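Local coordinates for uncharacterized protein (Bacteroides uniformis, PDB 4JPQ) that is of unknown function but probably binds carbohydrate through a beta-sandwich fold, at residues I62-A75 / R83-S95. Sequence-based numbering, arbitrary orientation.
Sequences ILLHYKVKEASVRA and RVWEDACVEFFVS. With SO4 (sulfate ion), chain D.
The contact lies in the core of a beta-sandwich of the CBD9-like type, where strand 62-70 packs face to face on strand 89-95 at an axis distance of 9.2 Å. At Ala-71 the chain bends away, and strand 72-75 runs beside residues 87-88. Tyr-66 lies between the layers, with Val-90 over the centre of its ring, CB 3.8 Å from the ring centroid in a CH-pi contact. With CG anti to its carbonyl carbon (chi1 -68°), Tyr-66 reaches across the core, and its OH makes a weak hydrogen bond to Glu-91 O (2.7 Å). A leucine here would probably leave that carbonyl without this donor and Val-90 without its flat partner. Leu-64 CD1 meets Phe-92 CB at 3.6 Å, the two side chains crossing at about a right angle. Ile-62 CD1 approaches the Phe-92 ring edge. Glu-70 OE2 touches Ala-88 CB but is bound by Trp-155 NE1 and Lys-185. Beyond the bend, Ala-88 N donates to Arg-74 O. Asp-87 also takes bonds from Val-76 N, Ala-77 N and Asn-108. The extended Arg-74 side chain places NH1 2.7 Å from Asp-87 OD1 in a salt bridge, its guanidinium turned 34° from the carboxylate plane.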
ATOM      1  N   ILE A  62       8.669  -3.876  -6.938  1.00 49.65           N
ATOM      2  CA  ILE A  62       7.227  -4.122  -6.875  1.00 51.36           C
ATOM      3  C   ILE A  62       6.562  -2.820  -7.308  1.00 58.27           C
ATOM      4  O   ILE A  62       6.916  -1.754  -6.796  1.00 54.41           O
ATOM      5  CB  ILE A  62       6.721  -4.439  -5.453  1.00 49.21           C
ATOM      6  CG1 ILE A  62       7.400  -5.697  -4.922  1.00 53.84           C
ATOM      7  CG2 ILE A  62       5.200  -4.627  -5.455  1.00 49.81           C
ATOM      8  CD1 ILE A  62       7.106  -5.994  -3.466  1.00 60.15           C
ATOM      9  N   LEU A  63       5.576  -2.941  -8.197  1.00 51.99           N
ATOM     10  CA  LEU A  63       4.830  -1.834  -8.751  1.00 43.91           C
ATOM     11  C   LEU A  63       3.389  -1.907  -8.263  1.00 47.43           C
ATOM     12  O   LEU A  63       2.699  -2.888  -8.548  1.00 47.76           O
ATOM     13  CB  LEU A  63       4.839  -1.938 -10.276  1.00 46.47           C
ATOM     14  CG  LEU A  63       6.194  -2.052 -10.965  1.00 50.82           C
ATOM     15  CD1 LEU A  63       5.989  -2.098 -12.468  1.00 52.64           C
ATOM     16  CD2 LEU A  63       7.117  -0.902 -10.593  1.00 55.39           C
ATOM     17  N   LEU A  64       2.939  -0.873  -7.544  1.00 47.00           N
ATOM     18  CA  LEU A  64       1.561  -0.760  -7.029  1.00 43.45           C
ATOM     19  C   LEU A  64       0.866   0.457  -7.595  1.00 43.72           C
ATOM     20  O   LEU A  64       1.477   1.519  -7.661  1.00 45.33           O
ATOM     21  CB  LEU A  64       1.544  -0.549  -5.525  1.00 46.15           C
ATOM     22  CG  LEU A  64       1.892  -1.662  -4.586  1.00 52.68           C
ATOM     23  CD1 LEU A  64       1.899  -1.115  -3.170  1.00 65.72           C
ATOM     24  CD2 LEU A  64       0.885  -2.787  -4.724  1.00 69.79           C
ATOM     25  N   HIS A  65      -0.418   0.295  -7.926  1.00 38.00           N
ATOM     26  CA  HIS A  65      -1.250   1.349  -8.460  1.00 42.76           C
ATOM     27  C   HIS A  65      -2.624   1.223  -7.815  1.00 46.29           C
ATOM     28  O   HIS A  65      -3.274   0.204  -7.986  1.00 46.37           O
ATOM     29  CB  HIS A  65      -1.327   1.235  -9.991  1.00 47.93           C
ATOM     30  CG  HIS A  65      -2.144   2.307 -10.643  1.00 50.51           C
ATOM     31  ND1 HIS A  65      -3.036   2.056 -11.662  1.00 54.61           N
ATOM     32  CD2 HIS A  65      -2.240   3.628 -10.384  1.00 53.57           C
ATOM     33  CE1 HIS A  65      -3.628   3.179 -12.019  1.00 56.39           C
ATOM     34  NE2 HIS A  65      -3.159   4.149 -11.262  1.00 53.07           N
ATOM     35  N   TYR A  66      -3.012   2.237  -7.043  1.00 45.19           N
ATOM     36  CA  TYR A  66      -4.301   2.325  -6.376  1.00 39.91           C
ATOM     37  C   TYR A  66      -5.157   3.369  -7.061  1.00 44.05           C
ATOM     38  O   TYR A  66      -4.638   4.421  -7.454  1.00 42.46           O
ATOM     39  CB  TYR A  66      -4.122   2.822  -4.938  1.00 43.23           C
ATOM     40  CG  TYR A  66      -3.426   1.892  -3.991  1.00 41.35           C
ATOM     41  CD1 TYR A  66      -2.036   1.928  -3.847  1.00 41.98           C
ATOM     42  CD2 TYR A  66      -4.157   1.004  -3.184  1.00 36.07           C
ATOM     43  CE1 TYR A  66      -1.384   1.086  -2.948  1.00 41.78           C
ATOM     44  CE2 TYR A  66      -3.514   0.159  -2.283  1.00 35.57           C
ATOM     45  CZ  TYR A  66      -2.131   0.207  -2.166  1.00 40.32           C
ATOM     46  OH  TYR A  66      -1.477  -0.617  -1.293  1.00 51.53           O
ATOM     47  N   LYS A  67      -6.461   3.104  -7.152  1.00 44.32           N
ATOM     48  CA  LYS A  67      -7.468   4.066  -7.646  1.00 41.82           C
ATOM     49  C   LYS A  67      -8.514   4.209  -6.538  1.00 44.46           C
ATOM     50  O   LYS A  67      -8.989   3.209  -6.014  1.00 54.30           O
ATOM     51  CB  LYS A  67      -8.130   3.578  -8.923  1.00 42.26           C
ATOM     52  CG  LYS A  67      -7.253   3.640 -10.166  1.00 51.50           C
ATOM     53  CD  LYS A  67      -7.850   2.878 -11.351  1.00 62.06           C
ATOM     54  CE  LYS A  67      -9.197   3.408 -11.832  1.00 69.55           C
ATOM     55  NZ  LYS A  67      -9.616   2.695 -13.071  1.00 75.81           N
ATOM     56  N   VAL A  68      -8.883   5.443  -6.206  1.00 43.26           N
ATOM     57  CA  VAL A  68      -9.851   5.747  -5.139  1.00 45.99           C
ATOM     58  C   VAL A  68     -10.911   6.771  -5.569  1.00 45.33           C
ATOM     59  O   VAL A  68     -10.609   7.674  -6.341  1.00 40.33           O
ATOM     60  CB  VAL A  68      -9.095   6.353  -3.933  1.00 50.09           C
ATOM     61  CG1 VAL A  68     -10.044   6.755  -2.813  1.00 51.49           C
ATOM     62  CG2 VAL A  68      -8.037   5.384  -3.413  1.00 47.17           C
ATOM     63  N   LYS A  69     -12.142   6.596  -5.074  1.00 50.26           N
ATOM     64  CA  LYS A  69     -13.232   7.578  -5.206  1.00 51.94           C
ATOM     65  C   LYS A  69     -13.909   7.647  -3.827  1.00 50.37           C
ATOM     66  O   LYS A  69     -14.500   6.659  -3.395  1.00 58.94           O
ATOM     67  CB  LYS A  69     -14.239   7.232  -6.312  1.00 58.01           C
ATOM     68  CG  LYS A  69     -15.164   8.413  -6.671  1.00 69.80           C
ATOM     69  CD  LYS A  69     -16.154   8.144  -7.804  1.00 71.13           C
ATOM     70  CE  LYS A  69     -17.273   7.207  -7.371  1.00 80.42           C
ATOM     71  NZ  LYS A  69     -18.373   7.159  -8.373  1.00 99.30           N
ATOM     72  N   GLU A  70     -13.791   8.795  -3.140  1.00 50.62           N
ATOM     73  CA  GLU A  70     -14.357   9.007  -1.780  1.00 52.17           C
ATOM     74  C   GLU A  70     -14.922  10.402  -1.553  1.00 56.93           C
ATOM     75  O   GLU A  70     -14.653  11.320  -2.328  1.00 65.48           O
ATOM     76  CB  GLU A  70     -13.329   8.670  -0.687  1.00 46.48           C
ATOM     77  CG  GLU A  70     -12.014   9.427  -0.781  1.00 46.50           C
ATOM     78  CD  GLU A  70     -11.010   9.028   0.295  1.00 46.70           C
ATOM     79  OE1 GLU A  70     -11.402   8.794   1.466  1.00 51.96           O
ATOM     80  OE2 GLU A  70      -9.801   8.982  -0.024  1.00 41.53           O
ATOM     81  N   ALA A  71     -15.692  10.541  -0.468  1.00 64.96           N
ATOM     82  CA  ALA A  71     -16.412  11.793  -0.133  1.00 65.11           C
ATOM     83  C   ALA A  71     -15.549  12.967   0.320  1.00 58.25           C
ATOM     84  O   ALA A  71     -16.027  14.104   0.311  1.00 68.18           O
ATOM     85  CB  ALA A  71     -17.528  11.531   0.883  1.00 64.89           C
ATOM     86  N   SER A  72     -14.316  12.697   0.750  1.00 51.42           N
ATOM     87  CA  SER A  72     -13.379  13.754   1.156  1.00 52.00           C
ATOM     88  C   SER A  72     -11.937  13.270   1.145  1.00 49.26           C
ATOM     89  O   SER A  72     -11.687  12.068   1.254  1.00 52.52           O
ATOM     90  CB  SER A  72     -13.723  14.328   2.542  1.00 49.84           C
ATOM     91  OG  SER A  72     -13.527  13.390   3.588  1.00 53.53           O
ATOM     92  N   VAL A  73     -11.016  14.227   1.019  1.00 47.66           N
ATOM     93  CA  VAL A  73      -9.570  13.974   1.032  1.00 47.27           C
ATOM     94  C   VAL A  73      -8.864  14.958   1.957  1.00 47.16           C
ATOM     95  O   VAL A  73      -9.361  16.058   2.195  1.00 51.77           O
ATOM     96  CB  VAL A  73      -8.948  14.009  -0.378  1.00 50.88           C
ATOM     97  CG1 VAL A  73      -9.477  12.851  -1.210  1.00 49.69           C
ATOM     98  CG2 VAL A  73      -9.205  15.329  -1.092  1.00 54.35           C
ATOM     99  N   ARG A  74      -7.693  14.560   2.439  1.00 44.32           N
ATOM    100  CA  ARG A  74      -6.925  15.321   3.433  1.00 50.21           C
ATOM    101  C   ARG A  74      -5.463  14.881   3.379  1.00 44.62           C
ATOM    102  O   ARG A  74      -5.208  13.716   3.136  1.00 45.94           O
ATOM    103  CB  ARG A  74      -7.515  14.999   4.808  1.00 47.51           C
ATOM    104  CG  ARG A  74      -6.897  15.666   6.026  1.00 48.72           C
ATOM    105  CD  ARG A  74      -7.564  15.135   7.293  1.00 48.65           C
ATOM    106  NE  ARG A  74      -7.146  15.845   8.506  1.00 49.14           N
ATOM    107  CZ  ARG A  74      -6.080  15.571   9.262  1.00 48.90           C
ATOM    108  NH1 ARG A  74      -5.231  14.571   8.982  1.00 59.91           N
ATOM    109  NH2 ARG A  74      -5.848  16.321  10.334  1.00 54.82           N
ATOM    110  N   ALA A  75      -4.529  15.802   3.589  1.00 48.82           N
ATOM    111  CA  ALA A  75      -3.079  15.482   3.591  1.00 50.42           C
ATOM    112  C   ALA A  75      -2.300  16.500   4.415  1.00 51.66           C
ATOM    113  O   ALA A  75      -1.587  17.336   3.883  1.00 62.96           O
ATOM    114  CB  ALA A  75      -2.545  15.399   2.181  1.00 58.02           C
ATOM    115  N   ARG A  83       2.056  11.205  10.316  1.00 51.10           N
ATOM    116  CA  ARG A  83       0.807  10.598  10.793  1.00 51.20           C
ATOM    117  C   ARG A  83      -0.157  10.441   9.612  1.00 46.85           C
ATOM    118  O   ARG A  83      -1.271  10.956   9.616  1.00 52.30           O
ATOM    119  CB  ARG A  83       0.266  11.466  11.963  1.00 64.71           C
ATOM    120  CG  ARG A  83       1.304  11.641  13.096  1.00 72.72           C
ATOM    121  CD  ARG A  83       0.944  12.670  14.159  1.00 74.59           C
ATOM    122  NE  ARG A  83      -0.355  12.375  14.741  1.00 76.86           N
ATOM    123  CZ  ARG A  83      -0.614  11.415  15.633  1.00 75.79           C
ATOM    124  NH1 ARG A  83       0.332  10.592  16.067  1.00 82.90           N
ATOM    125  NH2 ARG A  83      -1.858  11.264  16.088  1.00 76.81           N
ATOM    126  N   VAL A  84       0.303   9.691   8.612  1.00 47.40           N
ATOM    127  CA  VAL A  84      -0.388   9.545   7.316  1.00 41.95           C
ATOM    128  C   VAL A  84      -1.729   8.811   7.365  1.00 44.50           C
ATOM    129  O   VAL A  84      -2.617   9.100   6.572  1.00 45.10           O
ATOM    130  CB  VAL A  84       0.522   8.910   6.223  1.00 41.69           C
ATOM    131  CG1 VAL A  84       1.747   9.773   5.970  1.00 41.31           C
ATOM    132  CG2 VAL A  84       0.948   7.480   6.563  1.00 40.20           C
ATOM    133  N   TRP A  85      -1.842   7.832   8.256  1.00 40.29           N
ATOM    134  CA  TRP A  85      -3.088   7.068   8.472  1.00 38.11           C
ATOM    135  C   TRP A  85      -4.295   7.972   8.821  1.00 42.97           C
ATOM    136  O   TRP A  85      -5.453   7.553   8.656  1.00 42.60           O
ATOM    137  CB  TRP A  85      -2.897   5.972   9.545  1.00 35.66           C
ATOM    138  CG  TRP A  85      -2.539   6.533  10.876  1.00 34.69           C
ATOM    139  CD1 TRP A  85      -3.398   6.955  11.829  1.00 36.05           C
ATOM    140  CD2 TRP A  85      -1.226   6.795  11.370  1.00 40.89           C
ATOM    141  NE1 TRP A  85      -2.713   7.476  12.901  1.00 41.00           N
ATOM    142  CE2 TRP A  85      -1.372   7.377  12.652  1.00 42.82           C
ATOM    143  CE3 TRP A  85       0.067   6.604  10.855  1.00 46.45           C
ATOM    144  CZ2 TRP A  85      -0.271   7.760  13.439  1.00 46.25           C
ATOM    145  CZ3 TRP A  85       1.166   6.979  11.633  1.00 48.16           C
ATOM    146  CH2 TRP A  85       0.989   7.551  12.916  1.00 51.78           C
ATOM    147  N   GLU A  86      -4.016   9.174   9.334  1.00 42.53           N
ATOM    148  CA  GLU A  86      -5.063  10.170   9.649  1.00 46.44           C
ATOM    149  C   GLU A  86      -5.599  10.877   8.420  1.00 46.57           C
ATOM    150  O   GLU A  86      -6.764  11.297   8.402  1.00 58.52           O
ATOM    151  CB  GLU A  86      -4.535  11.212  10.615  1.00 45.63           C
ATOM    152  CG  GLU A  86      -4.092  10.632  11.945  1.00 42.91           C
ATOM    153  CD  GLU A  86      -3.580  11.675  12.889  1.00 43.69           C
ATOM    154  OE1 GLU A  86      -3.193  12.781  12.442  1.00 54.08           O
ATOM    155  OE2 GLU A  86      -3.567  11.371  14.086  1.00 45.60           O
ATOM    156  N   ASP A  87      -4.724  11.040   7.429  1.00 42.83           N
ATOM    157  CA  ASP A  87      -5.038  11.629   6.130  1.00 47.37           C
ATOM    158  C   ASP A  87      -5.685  10.528   5.267  1.00 47.90           C
ATOM    159  O   ASP A  87      -5.749   9.373   5.694  1.00 40.36           O
ATOM    160  CB  ASP A  87      -3.736  12.124   5.462  1.00 41.84           C
ATOM    161  CG  ASP A  87      -3.045  13.219   6.248  1.00 47.53           C
ATOM    162  OD1 ASP A  87      -3.740  14.117   6.766  1.00 48.06           O
ATOM    163  OD2 ASP A  87      -1.795  13.236   6.309  1.00 53.01           O
ATOM    164  N   ALA A  88      -6.199  10.895   4.083  1.00 46.72           N
ATOM    165  CA  ALA A  88      -6.741   9.911   3.115  1.00 43.94           C
ATOM    166  C   ALA A  88      -5.527   9.102   2.708  1.00 40.40           C
ATOM    167  O   ALA A  88      -4.586   9.648   2.120  1.00 46.36           O
ATOM    168  CB  ALA A  88      -7.370  10.583   1.906  1.00 46.36           C
ATOM    169  N   CYS A  89      -5.551   7.815   3.034  1.00 40.10           N
ATOM    170  CA  CYS A  89      -4.373   6.975   2.938  1.00 44.79           C
ATOM    171  C   CYS A  89      -4.628   5.582   2.410  1.00 46.36           C
ATOM    172  O   CYS A  89      -5.602   4.948   2.808  1.00 51.33           O
ATOM    173  CB  CYS A  89      -3.825   6.889   4.364  1.00 52.73           C
ATOM    174  SG  CYS A  89      -2.354   5.903   4.651  1.00 57.82           S
ATOM    175  N   VAL A  90      -3.715   5.116   1.547  1.00 51.27           N
ATOM    176  CA  VAL A  90      -3.700   3.740   1.027  1.00 43.90           C
ATOM    177  C   VAL A  90      -2.443   3.083   1.596  1.00 46.69           C
ATOM    178  O   VAL A  90      -1.416   3.760   1.805  1.00 38.30           O
ATOM    179  CB  VAL A  90      -3.719   3.626  -0.498  1.00 44.64           C
ATOM    180  CG1 VAL A  90      -5.059   4.118  -1.027  1.00 47.66           C
ATOM    181  CG2 VAL A  90      -2.548   4.348  -1.163  1.00 43.92           C
ATOM    182  N   GLU A  91      -2.543   1.778   1.862  1.00 44.35           N
ATOM    183  CA  GLU A  91      -1.487   1.040   2.543  1.00 44.02           C
ATOM    184  C   GLU A  91      -1.213  -0.328   1.909  1.00 45.38           C
ATOM    185  O   GLU A  91      -2.103  -0.932   1.312  1.00 43.01           O
ATOM    186  CB  GLU A  91      -1.864   0.854   4.026  1.00 47.79           C
ATOM    187  CG  GLU A  91      -2.290   2.131   4.767  1.00 55.27           C
ATOM    188  CD  GLU A  91      -2.640   1.938   6.235  1.00 59.53           C
ATOM    189  OE1 GLU A  91      -2.662   0.800   6.725  1.00 63.95           O
ATOM    190  OE2 GLU A  91      -2.922   2.944   6.910  1.00 58.18           O
ATOM    191  N   PHE A  92       0.038  -0.776   2.052  1.00 49.70           N
ATOM    192  CA  PHE A  92       0.527  -2.081   1.603  1.00 48.65           C
ATOM    193  C   PHE A  92       1.373  -2.671   2.730  1.00 43.93           C
ATOM    194  O   PHE A  92       2.364  -2.066   3.130  1.00 49.32           O
ATOM    195  CB  PHE A  92       1.379  -1.930   0.338  1.00 50.05           C
ATOM    196  CG  PHE A  92       2.055  -3.212  -0.124  1.00 51.48           C
ATOM    197  CD1 PHE A  92       1.323  -4.390  -0.296  1.00 58.59           C
ATOM    198  CD2 PHE A  92       3.418  -3.229  -0.450  1.00 51.53           C
ATOM    199  CE1 PHE A  92       1.933  -5.559  -0.751  1.00 51.96           C
ATOM    200  CE2 PHE A  92       4.029  -4.389  -0.914  1.00 45.59           C
ATOM    201  CZ  PHE A  92       3.285  -5.555  -1.062  1.00 50.72           C
ATOM    202  N   PHE A  93       0.956  -3.820   3.248  1.00 37.82           N
ATOM    203  CA  PHE A  93       1.661  -4.529   4.327  1.00 43.71           C
ATOM    204  C   PHE A  93       2.160  -5.831   3.713  1.00 46.68           C
ATOM    205  O   PHE A  93       1.403  -6.476   2.990  1.00 47.35           O
ATOM    206  CB  PHE A  93       0.722  -4.864   5.489  1.00 52.09           C
ATOM    207  CG  PHE A  93       0.444  -3.718   6.446  1.00 48.61           C
ATOM    208  CD1 PHE A  93       0.053  -2.451   5.995  1.00 50.15           C
ATOM    209  CD2 PHE A  93       0.483  -3.937   7.825  1.00 46.82           C
ATOM    210  CE1 PHE A  93      -0.232  -1.424   6.899  1.00 44.08           C
ATOM    211  CE2 PHE A  93       0.197  -2.918   8.725  1.00 46.54           C
ATOM    212  CZ  PHE A  93      -0.155  -1.657   8.262  1.00 48.11           C
ATOM    213  N   VAL A  94       3.398  -6.233   4.017  1.00 55.08           N
ATOM    214  CA  VAL A  94       3.990  -7.435   3.397  1.00 57.38           C
ATOM    215  C   VAL A  94       5.156  -8.049   4.197  1.00 58.09           C
ATOM    216  O   VAL A  94       5.988  -7.315   4.727  1.00 59.65           O
ATOM    217  CB  VAL A  94       4.431  -7.103   1.937  1.00 54.81           C
ATOM    218  CG1 VAL A  94       5.528  -6.039   1.897  1.00 56.69           C
ATOM    219  CG2 VAL A  94       4.874  -8.340   1.177  1.00 63.03           C
ATOM    220  N   SER A  95       5.189  -9.386   4.265  1.00 61.20           N
ATOM    221  CA  SER A  95       6.256 -10.181   4.903  1.00 62.39           C
ATOM    222  C   SER A  95       6.904 -10.920   3.724  1.00 61.15           C
ATOM    223  O   SER A  95       6.247 -11.753   3.087  1.00 65.88           O
ATOM    224  CB  SER A  95       5.697 -11.178   5.934  1.00 70.50           C
ATOM    225  OG  SER A  95       6.693 -12.076   6.412  1.00 93.34           O
TER
HETATM  226  S   SO4 D 302       3.249  15.023  10.584  1.00105.14           S
HETATM  227  O1  SO4 D 302       3.760  14.848  11.967  1.00104.98           O
HETATM  228  O2  SO4 D 302       2.660  16.382  10.404  1.00101.86           O
HETATM  229  O3  SO4 D 302       4.347  14.811   9.585  1.00 83.01           O
HETATM  230  O4  SO4 D 302       2.159  14.037  10.407  1.00 93.26           O